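Protein-glutamate methylesterase/protein-glutamine glutaminase (Thermotoga maritima, PDB 3SFT) probably demethylates specific methylglutamate residues of chemoreceptors and deamidates specific receptor glutamines during chemotaxis, its C-terminal catalytic domain being the part described here. Local coordinates at residues Thr115-Lys118 with Ala119-Tyr123; Ile154-Lys158 with Glu159-Val163; Val162-Gly165 with Met166-Val170; Ala182-Ile185 with Pro186-Leu189. One frame throughout, in Å; residues are numbered along the deposited sequence.

Contact 1: residues Thr115-Lys118 with Ala119-Tyr123; sequences TLDK and AAEIY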
loop_
_atom_site.group_PDB
_atom_site.type_symbol
_atom_site.label_atom_id
_atom_site.label_comp_id
_atom_site.label_asym_id
_atom_site.label_seq_id
_atom_site.Cartn_x
_atom_site.Cartn_y
_atom_site.Cartn_z
ATOM N N THR A 115 -3.943 -0.896 -7.802
ATOM C CA THR A 115 -3.560 0.388 -7.212
ATOM C C THR A 115 -2.124 0.788 -7.577
ATOM O O THR A 115 -1.853 1.955 -7.883
ATOM C CB THR A 115 -3.731 0.373 -5.676
ATOM O OG1 THR A 115 -5.106 0.122 -5.358
ATOM C CG2 THR A 115 -3.327 1.711 -5.065
ATOM N N LEU A 116 -1.212 -0.181 -7.539
ATOM C CA LEU A 116 0.187 0.064 -7.871
ATOM C C LEU A 116 0.364 0.415 -9.340
ATOM O O LEU A 116 1.198 1.246 -9.687
ATOM C CB LEU A 116 1.043 -1.145 -7.499
ATOM C CG LEU A 116 1.333 -1.289 -6.002
ATOM C CD1 LEU A 116 1.785 -2.697 -5.664
ATOM C CD2 LEU A 116 2.391 -0.289 -5.612
ATOM N N ASP A 117 -0.423 -0.224 -10.201
ATOM C CA ASP A 117 -0.371 0.046 -11.633
ATOM C C ASP A 117 -0.680 1.526 -11.849
ATOM O O ASP A 117 0.058 2.234 -12.538
ATOM C CB ASP A 117 -1.402 -0.821 -12.371
ATOM C CG ASP A 117 -1.498 -0.493 -13.857
ATOM O OD1 ASP A 117 -0.449 -0.260 -14.498
ATOM O OD2 ASP A 117 -2.632 -0.477 -14.391
ATOM N N LYS A 118 -1.764 1.990 -11.232
ATOM C CA LYS A 118 -2.162 3.380 -11.349
ATOM C C LYS A 118 -1.168 4.327 -10.687
ATOM O O LYS A 118 -0.739 5.293 -11.312
ATOM C CB LYS A 118 -3.572 3.589 -10.784
ATOM C CG LYS A 118 -4.654 2.860 -11.562
ATOM C CD LYS A 118 -4.553 3.182 -13.050
ATOM C CE LYS A 118 -5.598 2.431 -13.860
ATOM N NZ LYS A 118 -5.477 0.961 -13.690
ATOM N N ALA A 119 -0.763 4.027 -9.449
ATOM C CA ALA A 119 0.184 4.883 -8.721
ATOM C C ALA A 119 1.520 5.046 -9.437
ATOM O O ALA A 119 2.025 6.156 -9.567
ATOM C CB ALA A 119 0.411 4.362 -7.308
ATOM N N ALA A 120 2.077 3.936 -9.912
ATOM C CA ALA A 120 3.355 3.942 -10.610
ATOM C C ALA A 120 3.340 4.812 -11.862
ATOM O O ALA A 120 4.283 5.557 -12.123
ATOM C CB ALA A 120 3.759 2.526 -10.967
ATOM N N GLU A 121 2.265 4.715 -12.633
ATOM C CA GLU A 121 2.130 5.487 -13.861
ATOM C C GLU A 121 2.091 6.994 -13.586
ATOM O O GLU A 121 2.574 7.791 -14.394
ATOM C CB GLU A 121 0.870 5.043 -14.596
ATOM C CG GLU A 121 0.946 5.168 -16.106
ATOM C CD GLU A 121 -0.143 4.365 -16.814
ATOM O OE1 GLU A 121 -0.473 3.250 -16.345
ATOM O OE2 GLU A 121 -0.666 4.848 -17.844
ATOM N N ILE A 122 1.539 7.374 -12.435
ATOM C CA ILE A 122 1.431 8.777 -12.044
ATOM C C ILE A 122 2.686 9.300 -11.352
ATOM O O ILE A 122 3.244 10.319 -11.758
ATOM C CB ILE A 122 0.233 9.008 -11.088
ATOM C CG1 ILE A 122 -1.085 8.670 -11.787
ATOM C CG2 ILE A 122 0.217 10.450 -10.598
ATOM C CD1 ILE A 122 -2.296 8.797 -10.883
ATOM N N TYR A 123 3.106 8.612 -10.294
ATOM C CA TYR A 123 4.272 9.019 -9.520
ATOM C C TYR A 123 5.626 8.557 -10.062
ATOM O O TYR A 123 6.663 9.103 -9.689
ATOM C CB TYR A 123 4.105 8.584 -8.062
ATOM C CG TYR A 123 2.990 9.308 -7.336
ATOM C CD1 TYR A 123 3.260 10.412 -6.526
ATOM C CD2 TYR A 123 1.667 8.888 -7.454
ATOM C CE1 TYR A 123 2.235 11.081 -5.851
ATOM C CE2 TYR A 123 0.638 9.547 -6.786
ATOM C CZ TYR A 123 0.928 10.639 -5.989
ATOM O OH TYR A 123 -0.090 11.286 -5.331
#
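Asp117 and Glu121 sit one helical turn apart and run side by side in the same direction. Their carboxylates approach to 4.0 Å between Asp117 OD1 and Glu121 OE1, with the two planes turned 52° from each other. These like charges do not bond. Lys118 probably offsets some of this repulsion, through Asp117. It leaves the backbone with CG anti to the carbonyl carbon (chi1 -65°) and bends at chi2 and chi4, which brings NZ back beside the carboxylate of Asp117. NZ meets OD2 of Asp117 at 3.3 Å as a salt bridge, on the anti side and well out of the carboxylate plane. Lys118 also makes a cation-pi contact with Phe114, and Lys145 offers Asp117 OD1 a weak, long ion pair. An alanine in place of Asp117 would probably leave the amine of Lys118 without its carboxylate mate and its bent chain less well fixed. On the next turn Ile122 lays CG1 against the carbonyl of Lys118, with CG1 to Lys118 O at 3.4 Å. The backbone is ordinary alpha-helix: Ala119 N binds Thr115 O, and Ala120 N binds Leu116 O, both at 2.8 Å. Thr115 OG1 bonds to the carbonyl of Leu86. Thr115, Leu116 and Ala119 rest on Val11 of strand 9-14, in the central parallel sheet. Ile122 packs on strands 85-91 and 94-100 of the hairpin, and Ala120 on Tyr149.

Contact 2: residues Ile154-Lys158 with Glu159-Val163; sequences IAEDK and ETCVV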
loop_
_atom_site.group_PDB
_atom_site.type_symbol
_atom_site.label_atom_id
_atom_site.label_comp_id
_atom_site.label_asym_id
_atom_site.label_seq_id
_atom_site.Cartn_x
_atom_site.Cartn_y
_atom_site.Cartn_z
ATOM N N ILE A 154 9.768 -2.336 -1.249
ATOM C CA ILE A 154 10.120 -2.910 0.039
ATOM C C ILE A 154 9.268 -4.153 0.283
ATOM O O ILE A 154 8.046 -4.117 0.148
ATOM C CB ILE A 154 9.876 -1.912 1.191
ATOM C CG1 ILE A 154 10.772 -0.684 1.032
ATOM C CG2 ILE A 154 10.150 -2.578 2.526
ATOM C CD1 ILE A 154 10.415 0.461 1.977
ATOM N N ALA A 155 9.923 -5.263 0.600
ATOM C CA ALA A 155 9.225 -6.512 0.888
ATOM C C ALA A 155 9.423 -6.835 2.360
ATOM O O ALA A 155 10.510 -6.625 2.902
ATOM C CB ALA A 155 9.768 -7.635 0.032
ATOM N N GLU A 156 8.368 -7.314 3.011
ATOM C CA GLU A 156 8.452 -7.658 4.421
ATOM C C GLU A 156 9.244 -8.949 4.624
ATOM O O GLU A 156 9.024 -9.949 3.933
ATOM C CB GLU A 156 7.058 -7.785 5.045
ATOM C CG GLU A 156 7.092 -8.046 6.566
ATOM C CD GLU A 156 5.710 -8.101 7.215
ATOM O OE1 GLU A 156 4.696 -8.000 6.504
ATOM O OE2 GLU A 156 5.637 -8.251 8.453
ATOM N N ASP A 157 10.201 -8.893 5.546
ATOM C CA ASP A 157 11.047 -10.028 5.885
ATOM C C ASP A 157 10.206 -11.121 6.550
ATOM O O ASP A 157 9.248 -10.830 7.275
ATOM C CB ASP A 157 12.165 -9.564 6.833
ATOM C CG ASP A 157 13.182 -10.651 7.127
ATOM O OD1 ASP A 157 14.267 -10.639 6.511
ATOM O OD2 ASP A 157 12.903 -11.515 7.979
ATOM N N LYS A 158 10.582 -12.372 6.312
ATOM C CA LYS A 158 9.887 -13.537 6.865
ATOM C C LYS A 158 9.717 -13.486 8.386
ATOM O O LYS A 158 8.759 -14.035 8.932
ATOM C CB LYS A 158 10.635 -14.821 6.480
ATOM C CG LYS A 158 9.888 -16.102 6.826
ATOM C CD LYS A 158 10.694 -17.344 6.475
ATOM C CE LYS A 158 9.911 -18.616 6.780
ATOM N NZ LYS A 158 8.714 -18.768 5.905
ATOM N N GLU A 159 10.646 -12.823 9.067
ATOM C CA GLU A 159 10.611 -12.705 10.524
ATOM C C GLU A 159 9.265 -12.252 11.093
ATOM O O GLU A 159 8.712 -12.894 11.991
ATOM C CB GLU A 159 11.701 -11.738 10.996
ATOM C CG GLU A 159 11.740 -11.520 12.508
ATOM C CD GLU A 159 12.709 -10.424 12.927
ATOM O OE1 GLU A 159 13.724 -10.200 12.232
ATOM O OE2 GLU A 159 12.451 -9.785 13.966
ATOM N N THR A 160 8.737 -11.157 10.558
ATOM C CA THR A 160 7.482 -10.605 11.046
ATOM C C THR A 160 6.212 -11.021 10.299
ATOM O O THR A 160 5.117 -10.603 10.667
ATOM C CB THR A 160 7.567 -9.068 11.128
ATOM O OG1 THR A 160 7.973 -8.539 9.862
ATOM C CG2 THR A 160 8.585 -8.653 12.188
ATOM N N CYS A 161 6.355 -11.858 9.275
ATOM C CA CYS A 161 5.204 -12.315 8.499
ATOM C C CYS A 161 4.470 -13.486 9.129
ATOM O O CYS A 161 5.079 -14.360 9.748
ATOM C CB CYS A 161 5.630 -12.768 7.094
ATOM S SG CYS A 161 6.198 -11.498 5.959
ATOM N N VAL A 162 3.156 -13.507 8.950
ATOM C CA VAL A 162 2.356 -14.625 9.414
ATOM C C VAL A 162 2.470 -15.630 8.259
ATOM O O VAL A 162 2.708 -16.819 8.474
ATOM C CB VAL A 162 0.892 -14.222 9.672
ATOM C CG1 VAL A 162 0.065 -15.449 10.018
ATOM C CG2 VAL A 162 0.835 -13.228 10.828
ATOM N N VAL A 163 2.384 -15.107 7.034
ATOM C CA VAL A 163 2.513 -15.903 5.812
ATOM C C VAL A 163 3.500 -15.196 4.875
ATOM O O VAL A 163 3.248 -14.087 4.404
ATOM C CB VAL A 163 1.159 -16.103 5.083
ATOM C CG1 VAL A 163 1.382 -16.838 3.778
ATOM C CG2 VAL A 163 0.200 -16.917 5.946
#
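Glu156 and Thr160 are brought together by their torsions. Glu156 has CG anti to the backbone N (chi1 -176°) and stays extended, so the carboxylate reaches across the turn. Thr160 holds OG1 between its backbone N and carbonyl carbon (chi1 54°), facing that carboxylate. The hydroxyl donates to Glu156 OE2, with OG1 to OE2 at 2.7 Å on the anti lone pair. Cys161 lies against the same chain, its SG 3.6 Å from Glu156 CG. Asp157 works on the backbone. Its OD2 accepts from Glu159 N at 2.8 Å in a nearly straight bond (168°), which makes an Asx turn. Cys161 N reaches Lys158 O at 3.3 Å from above the carbonyl plane. Thr160 N adds a weak bond to Asp157 O. The chain thereby folds over just after strand 152-156. The side chain of Glu156 is about 9 Å from that of the predicted active-site Ser15. Its OE2 also bonds to Ser21 OG, and OE1 to Thr133 N, which ties the turn to helix 18-22 and to the loop at Thr133. Glu159 OE2 pairs with Tyr183 OH. An alanine at Glu156 would probably leave the hydroxyls of Thr160 and Ser21 and Thr133 N without this carboxylate and open a gap beside Cys161. The Glu156 carboxylate is buried, and these three neutral partners would probably stabilise it there.

Contact 3: residues Val162-Gly165 with Met166-Val170; sequences VVFG and MPKSV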
loop_
_atom_site.group_PDB
_atom_site.type_symbol
_atom_site.label_atom_id
_atom_site.label_comp_id
_atom_site.label_asym_id
_atom_site.label_seq_id
_atom_site.Cartn_x
_atom_site.Cartn_y
_atom_site.Cartn_z
ATOM N N VAL A 162 3.156 -13.507 8.950
ATOM C CA VAL A 162 2.356 -14.625 9.414
ATOM C C VAL A 162 2.470 -15.630 8.259
ATOM O O VAL A 162 2.708 -16.819 8.474
ATOM C CB VAL A 162 0.892 -14.222 9.672
ATOM C CG1 VAL A 162 0.065 -15.449 10.018
ATOM C CG2 VAL A 162 0.835 -13.228 10.828
ATOM N N VAL A 163 2.384 -15.107 7.034
ATOM C CA VAL A 163 2.513 -15.903 5.812
ATOM C C VAL A 163 3.500 -15.196 4.875
ATOM O O VAL A 163 3.248 -14.087 4.404
ATOM C CB VAL A 163 1.159 -16.103 5.083
ATOM C CG1 VAL A 163 1.382 -16.838 3.778
ATOM C CG2 VAL A 163 0.200 -16.917 5.946
ATOM N N PHE A 164 4.627 -15.846 4.618
ATOM C CA PHE A 164 5.666 -15.292 3.760
ATOM C C PHE A 164 5.413 -15.699 2.315
ATOM O O PHE A 164 6.204 -16.427 1.726
ATOM C CB PHE A 164 7.030 -15.813 4.225
ATOM C CG PHE A 164 8.209 -15.119 3.594
ATOM C CD1 PHE A 164 8.308 -13.732 3.604
ATOM C CD2 PHE A 164 9.250 -15.862 3.041
ATOM C CE1 PHE A 164 9.427 -13.098 3.080
ATOM C CE2 PHE A 164 10.375 -15.233 2.515
ATOM C CZ PHE A 164 10.461 -13.847 2.536
ATOM N N GLY A 165 4.281 -15.274 1.765
ATOM C CA GLY A 165 3.961 -15.610 0.390
ATOM C C GLY A 165 4.100 -14.406 -0.517
ATOM O O GLY A 165 4.921 -14.408 -1.433
ATOM N N MET A 166 3.310 -13.368 -0.252
ATOM C CA MET A 166 3.348 -12.152 -1.058
ATOM C C MET A 166 4.733 -11.515 -1.133
ATOM O O MET A 166 5.203 -11.193 -2.224
ATOM C CB MET A 166 2.272 -11.155 -0.599
ATOM C CG MET A 166 0.854 -11.637 -0.943
ATOM S SD MET A 166 -0.543 -10.632 -0.374
ATOM C CE MET A 166 0.295 -9.174 0.267
ATOM N N PRO A 167 5.417 -11.340 0.020
ATOM C CA PRO A 167 6.756 -10.738 -0.020
ATOM C C PRO A 167 7.747 -11.644 -0.758
ATOM O O PRO A 167 8.573 -11.170 -1.549
ATOM C CB PRO A 167 7.126 -10.627 1.460
ATOM C CG PRO A 167 5.795 -10.508 2.147
ATOM C CD PRO A 167 4.977 -11.537 1.415
ATOM N N LYS A 168 7.661 -12.947 -0.497
ATOM C CA LYS A 168 8.553 -13.905 -1.139
ATOM C C LYS A 168 8.431 -13.869 -2.657
ATOM O O LYS A 168 9.437 -13.922 -3.364
ATOM C CB LYS A 168 8.296 -15.330 -0.635
ATOM C CG LYS A 168 9.275 -16.337 -1.206
ATOM C CD LYS A 168 9.294 -17.653 -0.441
ATOM C CE LYS A 168 8.347 -18.677 -1.031
ATOM N NZ LYS A 168 8.605 -20.027 -0.438
ATOM N N SER A 169 7.199 -13.791 -3.153
ATOM C CA SER A 169 6.961 -13.748 -4.592
ATOM C C SER A 169 7.614 -12.510 -5.207
ATOM O O SER A 169 8.169 -12.575 -6.303
ATOM C CB SER A 169 5.463 -13.765 -4.884
ATOM O OG SER A 169 5.225 -13.614 -6.269
ATOM N N VAL A 170 7.545 -11.388 -4.489
ATOM C CA VAL A 170 8.159 -10.139 -4.940
ATOM C C VAL A 170 9.682 -10.301 -4.971
ATOM O O VAL A 170 10.332 -9.936 -5.952
ATOM C CB VAL A 170 7.790 -8.948 -3.999
ATOM C CG1 VAL A 170 8.689 -7.747 -4.260
ATOM C CG2 VAL A 170 6.339 -8.560 -4.193
#
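Lys168 lays its CB over one face of the Phe164 ring, 3.9 Å from the ring centroid and 18° off the normal. This is a CH-pi contact, with CB set toward the rim. The two side chains cross at about a right angle. Lys168 CD follows the ring too, 3.9 Å from Phe164 CD2, before the chain bends at chi3. With CG anti to the backbone N (chi1 -169°), the Phe164 ring is brought up against Lys168 and Pro167. Pro167 comes in obliquely, its CB 3.7 Å from Phe164 CE1. Phe164 is the centre of an inverse gamma turn, closed by a weak bond from Gly165 N to Val163 O. The turn leads into helix 166-172, which follows strand 152-156 in the alpha/beta fold. Gly165 O starts the helical bonding: it accepts from Ser169 N at 2.9 Å, nearly along the C=O axis. Ser169 OG bonds to Thr140 OG1. Met166, with CG anti to the carbonyl carbon (chi1 -70°), instead sends its thioether into the interior, where its side chain packs on Ile131 and Ser15. It comes within about 4 Å of the side chains of Ser15 and His42, both predicted active-site residues.

Contact 4: residues Ala182-Ile185 with Pro186-Leu189; sequences AYKI and PEKL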
loop_
_atom_site.group_PDB
_atom_site.type_symbol
_atom_site.label_atom_id
_atom_site.label_comp_id
_atom_site.label_asym_id
_atom_site.label_seq_id
_atom_site.Cartn_x
_atom_site.Cartn_y
_atom_site.Cartn_z
ATOM N N ALA A 182 8.767 -5.905 9.625
ATOM C CA ALA A 182 7.795 -4.818 9.743
ATOM C C ALA A 182 8.224 -3.610 10.568
ATOM O O ALA A 182 8.047 -2.474 10.130
ATOM C CB ALA A 182 6.463 -5.355 10.247
ATOM N N TYR A 183 8.801 -3.852 11.742
ATOM C CA TYR A 183 9.237 -2.768 12.624
ATOM C C TYR A 183 10.338 -1.857 12.064
ATOM O O TYR A 183 10.488 -0.719 12.516
ATOM C CB TYR A 183 9.624 -3.311 14.010
ATOM C CG TYR A 183 10.693 -4.391 14.014
ATOM C CD1 TYR A 183 12.051 -4.059 14.008
ATOM C CD2 TYR A 183 10.345 -5.741 14.040
ATOM C CE1 TYR A 183 13.034 -5.045 14.030
ATOM C CE2 TYR A 183 11.317 -6.733 14.062
ATOM C CZ TYR A 183 12.661 -6.376 14.057
ATOM O OH TYR A 183 13.631 -7.350 14.077
ATOM N N LYS A 184 11.118 -2.349 11.102
ATOM C CA LYS A 184 12.168 -1.524 10.501
ATOM C C LYS A 184 11.677 -0.772 9.263
ATOM O O LYS A 184 12.372 0.100 8.742
ATOM C CB LYS A 184 13.401 -2.358 10.148
ATOM C CG LYS A 184 14.352 -2.587 11.321
ATOM C CD LYS A 184 15.633 -3.269 10.870
ATOM C CE LYS A 184 16.633 -3.426 12.015
ATOM N NZ LYS A 184 17.141 -2.114 12.516
ATOM N N ILE A 185 10.484 -1.124 8.794
ATOM C CA ILE A 185 9.890 -0.492 7.619
ATOM C C ILE A 185 9.580 1.003 7.813
ATOM O O ILE A 185 9.877 1.804 6.934
ATOM C CB ILE A 185 8.640 -1.283 7.125
ATOM C CG1 ILE A 185 9.071 -2.678 6.652
ATOM C CG2 ILE A 185 7.923 -0.535 6.000
ATOM C CD1 ILE A 185 7.979 -3.476 5.945
ATOM N N PRO A 186 8.988 1.396 8.961
ATOM C CA PRO A 186 8.675 2.814 9.203
ATOM C C PRO A 186 9.929 3.677 9.124
ATOM O O PRO A 186 9.909 4.779 8.575
ATOM C CB PRO A 186 8.159 2.806 10.643
ATOM C CG PRO A 186 7.564 1.483 10.785
ATOM C CD PRO A 186 8.535 0.573 10.096
ATOM N N GLU A 187 11.016 3.160 9.688
ATOM C CA GLU A 187 12.297 3.862 9.717
ATOM C C GLU A 187 12.838 4.049 8.312
ATOM O O GLU A 187 13.344 5.118 7.976
ATOM C CB GLU A 187 13.302 3.095 10.590
ATOM C CG GLU A 187 12.747 2.773 11.987
ATOM C CD GLU A 187 13.623 1.837 12.813
ATOM O OE1 GLU A 187 13.386 1.755 14.036
ATOM O OE2 GLU A 187 14.524 1.175 12.252
ATOM N N LYS A 188 12.703 3.015 7.485
ATOM C CA LYS A 188 13.172 3.082 6.109
ATOM C C LYS A 188 12.333 4.087 5.322
ATOM O O LYS A 188 12.873 4.869 4.539
ATOM C CB LYS A 188 13.122 1.697 5.459
ATOM C CG LYS A 188 13.584 1.655 4.009
ATOM C CD LYS A 188 14.980 2.241 3.819
ATOM C CE LYS A 188 16.049 1.423 4.523
ATOM N NZ LYS A 188 17.408 1.961 4.236
ATOM N N LEU A 189 11.018 4.079 5.549
ATOM C CA LEU A 189 10.115 5.002 4.859
ATOM C C LEU A 189 10.468 6.448 5.192
ATOM O O LEU A 189 10.525 7.299 4.301
ATOM C CB LEU A 189 8.647 4.720 5.219
ATOM C CG LEU A 189 8.044 3.421 4.668
ATOM C CD1 LEU A 189 6.584 3.280 5.106
ATOM C CD2 LEU A 189 8.161 3.407 3.145
HETATM O O HOH W 1 15.603 -0.894 14.267
#
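Lys184 and Glu187 make the polar side-chain link of this turn, and a water completes it. The two chains cross obliquely, and Lys184 CG passes 3.9 Å from Glu187 OE2. Lys184 NZ stops 4.2 Å from Glu187 OE2, too far for a salt bridge. The water fills that step: it accepts from NZ at 2.6 Å and donates to OE2 at 3.1 Å. A bend at chi4 (-66°) carries the amine to it. One more polar end is held elsewhere, Lys188 NZ by Glu191.

Backbone bonds set the helix going. Ile185 N bonds to Ala182 O in the first tight turn. Pro186 has no N-H to give. Its CD sits 3.1 Å from Ala182 O. Regular bonding then runs from Lys188 N to Lys184 O and from Leu189 N to Ile185 O.

Apolar contacts form the inner side. Ile185 and Leu189 lie side by side and point the same way, with Ile185 CG2 4.1 Å from Leu189 CD1. Both pack on Ile154 of strand 152-156 and reach strand 127-131 through Val130 and Ile128. Pro186 packs against Ile25.

A proline is tolerated in the first turn of a helix, where few N-H groups have helical partners; here its CD takes the place beside Ala182 O. Pro186 sits in the first turn of helix 185-192, which follows edge strand 178-180 and lies against the parallel sheet of this modified doubly wound alpha/beta domain.

Overall arrangement
Contacts 2, 3 and 4 gather on the C-terminal half of the parallel sheet. Contact 1 lies apart on helix 112-123, its centre 21 to 23 Å from theirs. Contacts 2 and 3 share Val162 and Val163, and their centres are 7 Å apart. Pro167 and Phe164 of contact 3 pack on the backbone carbonyl of Glu156. Contact 4 joins contact 2 through a probable hydrogen bond between Thr160 OG1 and Ala182 N, 2.8 Å apart. Contact 3 comes nearest the predicted active site, through Met166. In contact 1, the side chain of Leu116 lies about 7 Å from that of predicted active-site Asp138. Contact 4 is away from the site.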